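Local coordinates for C24 protein (Bizionia argentinensis JUB59, PDB 6OV6) that is of unknown function but probably forms the trimeric, manganese-binding tip by which a temperate phage's long tail fibre recognises its receptor, at residues Lys39-Gly44 and Gly55-Asn60; Lys65-Gln70 and Tyr99-Ser104; Gln72-Ile77 and Thr106-Trp111. One frame throughout, in Å; residues are numbered along the deposited sequence.

Contact 1. Residues Lys39-Gly44 and Gly55-Asn60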
# COMPACT_ATOMS: atom_id res chain seq x y z
N LYS A 39 6.18 -37.55 16.90
CA LYS A 39 5.17 -38.10 15.97
C LYS A 39 5.33 -37.59 14.55
O LYS A 39 4.36 -37.33 13.84
CB LYS A 39 3.71 -37.94 16.51
CG LYS A 39 3.49 -38.72 17.80
CD LYS A 39 2.17 -38.33 18.46
CE LYS A 39 2.12 -38.84 19.89
NZ LYS A 39 0.92 -38.32 20.60
N ALA A 40 6.59 -37.56 14.11
CA ALA A 40 6.88 -37.14 12.76
C ALA A 40 6.98 -38.35 11.88
O ALA A 40 7.44 -39.42 12.31
CB ALA A 40 8.19 -36.40 12.73
N ILE A 41 6.56 -38.17 10.64
CA ILE A 41 6.80 -39.11 9.56
C ILE A 41 8.14 -38.61 9.01
O ILE A 41 8.23 -37.50 8.48
CB ILE A 41 5.69 -39.10 8.48
CG1 ILE A 41 4.36 -39.65 9.05
CG2 ILE A 41 6.20 -39.92 7.25
CD1 ILE A 41 3.13 -39.47 8.16
N ILE A 42 9.19 -39.43 9.17
CA ILE A 42 10.54 -39.06 8.74
C ILE A 42 10.68 -39.32 7.24
O ILE A 42 11.22 -38.49 6.51
CB ILE A 42 11.61 -39.86 9.57
CG1 ILE A 42 11.49 -39.63 11.11
CG2 ILE A 42 13.05 -39.62 9.03
CD1 ILE A 42 11.78 -38.22 11.65
N LYS A 43 10.22 -40.50 6.79
CA LYS A 43 10.33 -40.95 5.42
C LYS A 43 9.15 -41.88 5.08
O LYS A 43 8.68 -42.60 5.95
CB LYS A 43 11.67 -41.68 5.27
CG LYS A 43 12.09 -41.98 3.83
CD LYS A 43 13.38 -42.80 3.81
CE LYS A 43 13.70 -43.31 2.42
NZ LYS A 43 14.01 -42.19 1.47
N GLY A 44 8.71 -41.85 3.82
CA GLY A 44 7.66 -42.72 3.31
C GLY A 44 6.30 -42.47 3.93
O GLY A 44 5.94 -41.31 4.16
N GLY A 55 7.56 -46.94 5.88
CA GLY A 55 8.35 -45.75 6.07
C GLY A 55 9.13 -45.79 7.35
O GLY A 55 9.52 -46.86 7.83
N VAL A 56 9.40 -44.58 7.88
CA VAL A 56 10.15 -44.39 9.12
C VAL A 56 9.46 -43.27 9.88
O VAL A 56 9.10 -42.23 9.30
CB VAL A 56 11.68 -44.11 8.90
CG1 VAL A 56 12.38 -43.76 10.21
CG2 VAL A 56 12.37 -45.31 8.24
N VAL A 57 9.23 -43.52 11.19
CA VAL A 57 8.57 -42.55 12.06
C VAL A 57 9.42 -42.27 13.30
O VAL A 57 10.36 -43.01 13.60
CB VAL A 57 7.11 -42.97 12.43
CG1 VAL A 57 6.21 -43.00 11.19
CG2 VAL A 57 7.06 -44.30 13.22
N TYR A 58 9.07 -41.22 14.03
CA TYR A 58 9.76 -40.85 15.26
C TYR A 58 8.72 -40.66 16.35
O TYR A 58 7.82 -39.84 16.18
CB TYR A 58 10.56 -39.56 15.07
CG TYR A 58 11.25 -39.10 16.33
CD1 TYR A 58 12.33 -39.80 16.85
CD2 TYR A 58 10.84 -37.95 17.00
CE1 TYR A 58 12.98 -39.37 18.02
CE2 TYR A 58 11.49 -37.50 18.14
CZ TYR A 58 12.57 -38.21 18.65
OH TYR A 58 13.24 -37.77 19.76
N ILE A 59 8.80 -41.45 17.44
CA ILE A 59 7.84 -41.34 18.56
C ILE A 59 8.61 -41.46 19.83
O ILE A 59 9.40 -42.39 19.99
CB ILE A 59 6.73 -42.47 18.59
CG1 ILE A 59 6.25 -42.86 17.21
CG2 ILE A 59 5.58 -42.11 19.57
CD1 ILE A 59 5.57 -44.21 17.13
N ASN A 60 8.34 -40.53 20.76
CA ASN A 60 8.90 -40.53 22.11
C ASN A 60 10.38 -40.95 22.20
O ASN A 60 10.72 -41.94 22.87
CB ASN A 60 8.02 -41.39 23.02
CG ASN A 60 6.59 -40.93 23.13
OD1 ASN A 60 6.25 -39.76 22.91
ND2 ASN A 60 5.72 -41.86 23.43

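Contact 2. Residues Lys65-Gln70 and Tyr99-Ser104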
# COMPACT_ATOMS: atom_id res chain seq x y z
N LYS A 65 11.15 -48.09 12.12
CA LYS A 65 10.68 -48.52 10.82
C LYS A 65 9.14 -48.59 10.99
O LYS A 65 8.65 -48.99 12.05
CB LYS A 65 11.19 -49.93 10.47
CG LYS A 65 12.66 -49.97 10.06
CD LYS A 65 13.26 -51.38 10.17
CE LYS A 65 14.78 -51.36 10.10
NZ LYS A 65 15.35 -52.71 10.33
N PHE A 66 8.41 -48.15 9.96
CA PHE A 66 6.96 -48.17 9.93
C PHE A 66 6.55 -49.19 8.88
O PHE A 66 7.03 -49.13 7.74
CB PHE A 66 6.36 -46.79 9.59
CG PHE A 66 4.85 -46.79 9.51
CD1 PHE A 66 4.07 -46.65 10.65
CD2 PHE A 66 4.20 -46.96 8.29
CE1 PHE A 66 2.67 -46.66 10.58
CE2 PHE A 66 2.79 -46.95 8.21
CZ PHE A 66 2.04 -46.80 9.36
N VAL A 67 5.66 -50.11 9.28
CA VAL A 67 5.13 -51.12 8.36
C VAL A 67 3.72 -50.68 7.97
O VAL A 67 2.82 -50.60 8.81
CB VAL A 67 5.18 -52.57 8.95
CG1 VAL A 67 4.47 -53.57 8.01
CG2 VAL A 67 6.62 -53.00 9.21
N GLY A 68 3.56 -50.32 6.70
CA GLY A 68 2.28 -49.87 6.17
C GLY A 68 1.35 -51.01 5.83
O GLY A 68 1.56 -52.16 6.25
N GLY A 69 0.32 -50.68 5.06
CA GLY A 69 -0.74 -51.59 4.62
C GLY A 69 -2.02 -50.80 4.52
O GLY A 69 -1.97 -49.60 4.23
N GLN A 70 -3.17 -51.45 4.81
CA GLN A 70 -4.48 -50.78 4.79
C GLN A 70 -4.53 -49.70 5.87
O GLN A 70 -4.34 -49.99 7.05
CB GLN A 70 -5.64 -51.79 4.98
CG GLN A 70 -5.91 -52.71 3.77
CD GLN A 70 -6.34 -51.99 2.51
OE1 GLN A 70 -7.32 -51.23 2.48
NE2 GLN A 70 -5.62 -52.25 1.42
N TYR A 99 8.92 -52.13 15.90
CA TYR A 99 8.56 -51.31 14.74
C TYR A 99 7.19 -50.76 15.00
O TYR A 99 6.54 -51.13 15.98
CB TYR A 99 8.57 -52.16 13.41
CG TYR A 99 7.65 -53.36 13.44
CD1 TYR A 99 6.37 -53.29 12.90
CD2 TYR A 99 8.03 -54.54 14.07
CE1 TYR A 99 5.49 -54.38 12.97
CE2 TYR A 99 7.16 -55.63 14.16
CZ TYR A 99 5.90 -55.55 13.60
OH TYR A 99 5.04 -56.61 13.68
N VAL A 100 6.75 -49.86 14.15
CA VAL A 100 5.42 -49.26 14.26
C VAL A 100 4.59 -49.74 13.08
O VAL A 100 5.12 -49.86 11.97
CB VAL A 100 5.53 -47.71 14.34
CG1 VAL A 100 4.16 -47.02 14.28
CG2 VAL A 100 6.26 -47.32 15.62
N THR A 101 3.30 -50.01 13.33
CA THR A 101 2.33 -50.42 12.31
C THR A 101 0.91 -49.98 12.66
O THR A 101 0.66 -49.55 13.79
CB THR A 101 2.48 -51.91 11.91
OG1 THR A 101 1.82 -52.08 10.66
CG2 THR A 101 1.91 -52.87 12.94
N PHE A 102 -0.03 -50.14 11.71
CA PHE A 102 -1.43 -49.87 12.01
C PHE A 102 -1.89 -50.95 12.97
O PHE A 102 -1.62 -52.15 12.76
CB PHE A 102 -2.29 -49.87 10.74
CG PHE A 102 -1.99 -48.71 9.82
CD1 PHE A 102 -2.29 -47.41 10.20
CD2 PHE A 102 -1.41 -48.92 8.58
CE1 PHE A 102 -2.02 -46.33 9.34
CE2 PHE A 102 -1.16 -47.86 7.72
CZ PHE A 102 -1.47 -46.56 8.11
N ALA A 103 -2.49 -50.52 14.07
CA ALA A 103 -2.95 -51.38 15.14
C ALA A 103 -3.91 -50.65 16.03
O ALA A 103 -4.24 -49.50 15.75
CB ALA A 103 -1.76 -51.94 15.93
N SER A 104 -4.44 -51.31 17.05
CA SER A 104 -5.43 -50.67 17.92
C SER A 104 -5.22 -51.17 19.35
O SER A 104 -4.30 -51.95 19.60
CB SER A 104 -6.84 -50.99 17.42
OG SER A 104 -6.95 -52.35 17.02

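Contact 3. Residues Gln72-Ile77 and Thr106-Trp111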
# COMPACT_ATOMS: atom_id res chain seq x y z
N GLN A 72 -5.46 -47.29 8.67
CA GLN A 72 -6.28 -47.39 9.88
C GLN A 72 -6.17 -46.07 10.64
O GLN A 72 -5.32 -45.25 10.31
CB GLN A 72 -5.83 -48.57 10.77
CG GLN A 72 -6.23 -49.95 10.27
CD GLN A 72 -5.90 -51.03 11.29
OE1 GLN A 72 -6.23 -50.94 12.48
NE2 GLN A 72 -5.25 -52.08 10.83
N SER A 73 -7.03 -45.87 11.63
CA SER A 73 -7.04 -44.63 12.40
C SER A 73 -5.97 -44.59 13.48
O SER A 73 -5.67 -43.50 13.98
CB SER A 73 -8.42 -44.35 13.00
OG SER A 73 -8.86 -45.40 13.85
N ARG A 74 -5.42 -45.76 13.87
CA ARG A 74 -4.42 -45.86 14.93
C ARG A 74 -3.20 -46.68 14.57
O ARG A 74 -3.26 -47.56 13.73
CB ARG A 74 -5.03 -46.34 16.28
CG ARG A 74 -6.23 -45.51 16.73
CD ARG A 74 -6.76 -45.90 18.08
NE ARG A 74 -5.95 -45.35 19.17
CZ ARG A 74 -6.08 -44.12 19.66
NH1 ARG A 74 -6.96 -43.28 19.14
NH2 ARG A 74 -5.29 -43.71 20.64
N VAL A 75 -2.07 -46.37 15.23
CA VAL A 75 -0.80 -47.07 15.07
C VAL A 75 -0.28 -47.46 16.44
O VAL A 75 -0.66 -46.87 17.45
CB VAL A 75 0.28 -46.30 14.22
CG1 VAL A 75 -0.18 -46.12 12.78
CG2 VAL A 75 0.69 -44.96 14.86
N LYS A 76 0.63 -48.43 16.47
CA LYS A 76 1.26 -48.80 17.73
C LYS A 76 2.63 -49.36 17.52
O LYS A 76 2.94 -49.82 16.43
CB LYS A 76 0.34 -49.65 18.65
CG LYS A 76 0.57 -51.14 18.68
CD LYS A 76 -0.58 -51.89 19.35
CE LYS A 76 -0.64 -51.71 20.84
NZ LYS A 76 -1.78 -52.49 21.42
N ILE A 77 3.46 -49.31 18.57
CA ILE A 77 4.77 -49.93 18.54
C ILE A 77 4.53 -51.42 18.82
O ILE A 77 3.98 -51.75 19.87
CB ILE A 77 5.73 -49.29 19.60
CG1 ILE A 77 6.03 -47.78 19.24
CG2 ILE A 77 7.02 -50.13 19.76
CD1 ILE A 77 6.46 -46.92 20.45
N THR A 106 -4.72 -50.78 23.73
CA THR A 106 -3.81 -50.17 24.71
C THR A 106 -2.45 -49.87 24.09
O THR A 106 -1.82 -50.76 23.52
CB THR A 106 -3.73 -51.08 25.97
OG1 THR A 106 -5.03 -51.12 26.56
CG2 THR A 106 -2.71 -50.59 27.01
N GLY A 107 -2.02 -48.61 24.18
CA GLY A 107 -0.75 -48.18 23.63
C GLY A 107 -0.82 -47.60 22.24
O GLY A 107 0.14 -46.96 21.80
N SER A 108 -1.97 -47.81 21.52
CA SER A 108 -2.12 -47.24 20.19
C SER A 108 -2.29 -45.71 20.23
O SER A 108 -2.75 -45.16 21.23
CB SER A 108 -3.26 -47.91 19.40
OG SER A 108 -4.53 -47.57 19.94
N ILE A 109 -1.86 -45.05 19.16
CA ILE A 109 -1.84 -43.60 19.01
C ILE A 109 -2.63 -43.28 17.76
O ILE A 109 -2.47 -43.97 16.74
CB ILE A 109 -0.35 -43.10 18.83
CG1 ILE A 109 0.65 -43.68 19.86
CG2 ILE A 109 -0.24 -41.58 18.68
CD1 ILE A 109 0.38 -43.45 21.34
N SER A 110 -3.42 -42.19 17.80
CA SER A 110 -4.15 -41.72 16.63
C SER A 110 -3.13 -41.39 15.52
O SER A 110 -2.20 -40.61 15.76
CB SER A 110 -4.94 -40.46 16.97
OG SER A 110 -5.53 -39.90 15.81
N TRP A 111 -3.28 -42.01 14.35
CA TRP A 111 -2.41 -41.79 13.19
C TRP A 111 -2.47 -40.34 12.68
O TRP A 111 -1.47 -39.85 12.18
CB TRP A 111 -2.72 -42.79 12.07
CG TRP A 111 -1.89 -42.69 10.82
CD1 TRP A 111 -2.36 -42.58 9.54
CD2 TRP A 111 -0.45 -42.79 10.72
NE1 TRP A 111 -1.31 -42.60 8.65
CE2 TRP A 111 -0.13 -42.71 9.34
CE3 TRP A 111 0.59 -42.90 11.65
CZ2 TRP A 111 1.19 -42.75 8.88
CZ3 TRP A 111 1.89 -43.00 11.19
CH2 TRP A 111 2.19 -42.92 9.82
O HOH W 1 2.61 -47.69 20.83

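Contact 1. Residues Lys39-Gly44 and Gly55-Asn60
Ile42 turns toward the neighbouring strand, its tip slanting across the root of Tyr58. Its CB lies 3.5 Å from Val56 O, with Val56 CG1 a little farther off. CG1, set beside the backbone N and anti to the carbonyl carbon (chi1 -58°), passes over the backbone at 4.0 Å from Val57 C. CD1 ends 3.9 Å from Tyr58 CB, short of the ring. Beneath this side chain the pairing of antiparallel strands 40-42 and 51-59 is broken by a classic beta bulge: Ile42 and Lys43 both face Val56, and the register slips by one residue where the chain turns a corner. Val56 O takes both amides from the same face of its carbonyl plane, Ile42 N at 2.8 Å and Lys43 N at 3.2 Å. Val56 N answers with a bond to Lys43 O at 2.9 Å. Toward the other end, Tyr58 N gives a 3.0 Å bond to Ala40 O in the carbonyl plane, and Lys39 and Ala40 share Tyr58 O through two weak bonds in a G1 bulge. On the face opposite Ala40, Val56 and Tyr58, Ile41 CG1 and Val57 CG1 meet loosely, 4.4 Å apart. The charged ends turn to other partners: Lys39 NZ forms a salt bridge with Glu113, and Lys43 NZ one with Glu34 of the second subunit, while Ile42 packs on Leu35 of that subunit.

Contact 2. Residues Lys65-Gln70 and Tyr99-Ser104
Val67 N reaches Val100 O at 2.8 Å, nearly along the C=O axis. Val100 N in turn bonds to Lys65 O at 3.0 Å with an almost straight N-H (174°). Val100 thus uses both its backbone groups on residues flanking Phe66, whose own amide bonds to Gly55 on the far side. The next acceptor, Val67 O, is taken by a side chain: with chi1 at -162°, Thr101 turns OG1 away from its own N and donates to it at 2.6 Å, tilted out of the carbonyl plane. Gly68 N is satisfied by Asp54 OD1, and Tyr99 OH bonds to Thr80. Phe66 CD1 packs against Val100 CG1 at 3.6 Å, and the edge of the Phe66 ring points at one face of Phe102 in a T-shaped stack, planes at 87° and Phe66 CZ 3.7 Å from Phe102 CZ. Trp111 stacks on Phe66 and meets Phe102 edge-to-face. On the side of Val67 and Thr101, Val67 CG2 touches Tyr99 CD1 at 3.7 Å. One residue bonding to the two that flank its partner is the pattern of parallel beta pairing, here between strands 62-70 and 96-102 of a mixed sheet.

Contact 3. Residues Gln72-Ile77 and Thr106-Trp111
Val75 lies against the six-membered part of the Trp111 indole, its CG1 at 3.5 Å from Trp111 CE3 and its CG2 also near that atom. Trp111 CG stands anti to the backbone N (chi1 -179°), which sets the indole beside the Val75 side chain. Behind this packing Val75 and Ile109 exchange two backbone bonds, Val75 N to Ile109 O at 2.9 Å and Ile109 N to Val75 O at 2.8 Å. They form an antiparallel hydrogen-bonded pair that attaches the short strand 109-110 to strand 74-81 in the mixed sheet. Past the end of the short strand Trp111 N bonds to Ser73 O, where the chain enters a 3-10 turn. Arg74, bent at chi3 (79°), folds over the chain and grips Ser108 side-on with two nitrogens. NE meets Ser108 OG at 2.7 Å, in the guanidinium plane, while NH2 comes to Ser108 O from above the carbonyl plane at 3.0 Å. One guanidinium face rests over Ser110 N. Ser108 OG also bonds to Gly105 O, so the hydroxyl has two partners. Lys76, bent at chi3 as well, brings NZ to Thr106 O at 2.7 Å, and the same ammonium bonds to Ser104 O, tying down the turn before the strand. A water accepts from Ile77 N and donates to Gly107 O, 2.8 Å away, bridging the backbones.

How the contacts relate
From the N terminus, contact 1 closes first, bringing 55-60 back on 39-44 across a ten-residue connection. The chain then turns into strand 62-70, next to strand 51-59, and Ile59 CD1 packs on Val100 CG2, joining contacts 1 and 2. Contacts 2 and 3 cross: 65-70 and 72-77 come first, then 99-104 and 106-111, and in each contact 28 residues separate the two segments. Strands 74-81 and 96-102 are neighbours, with Thr101 O on Lys76 N between the two contacts. Contact 3 returns to contact 1 through Ile41 CD1 on Trp111 CZ2 and Lys39 CE on Ile109 CG2. All three belong to one mixed sheet, far from the manganese site.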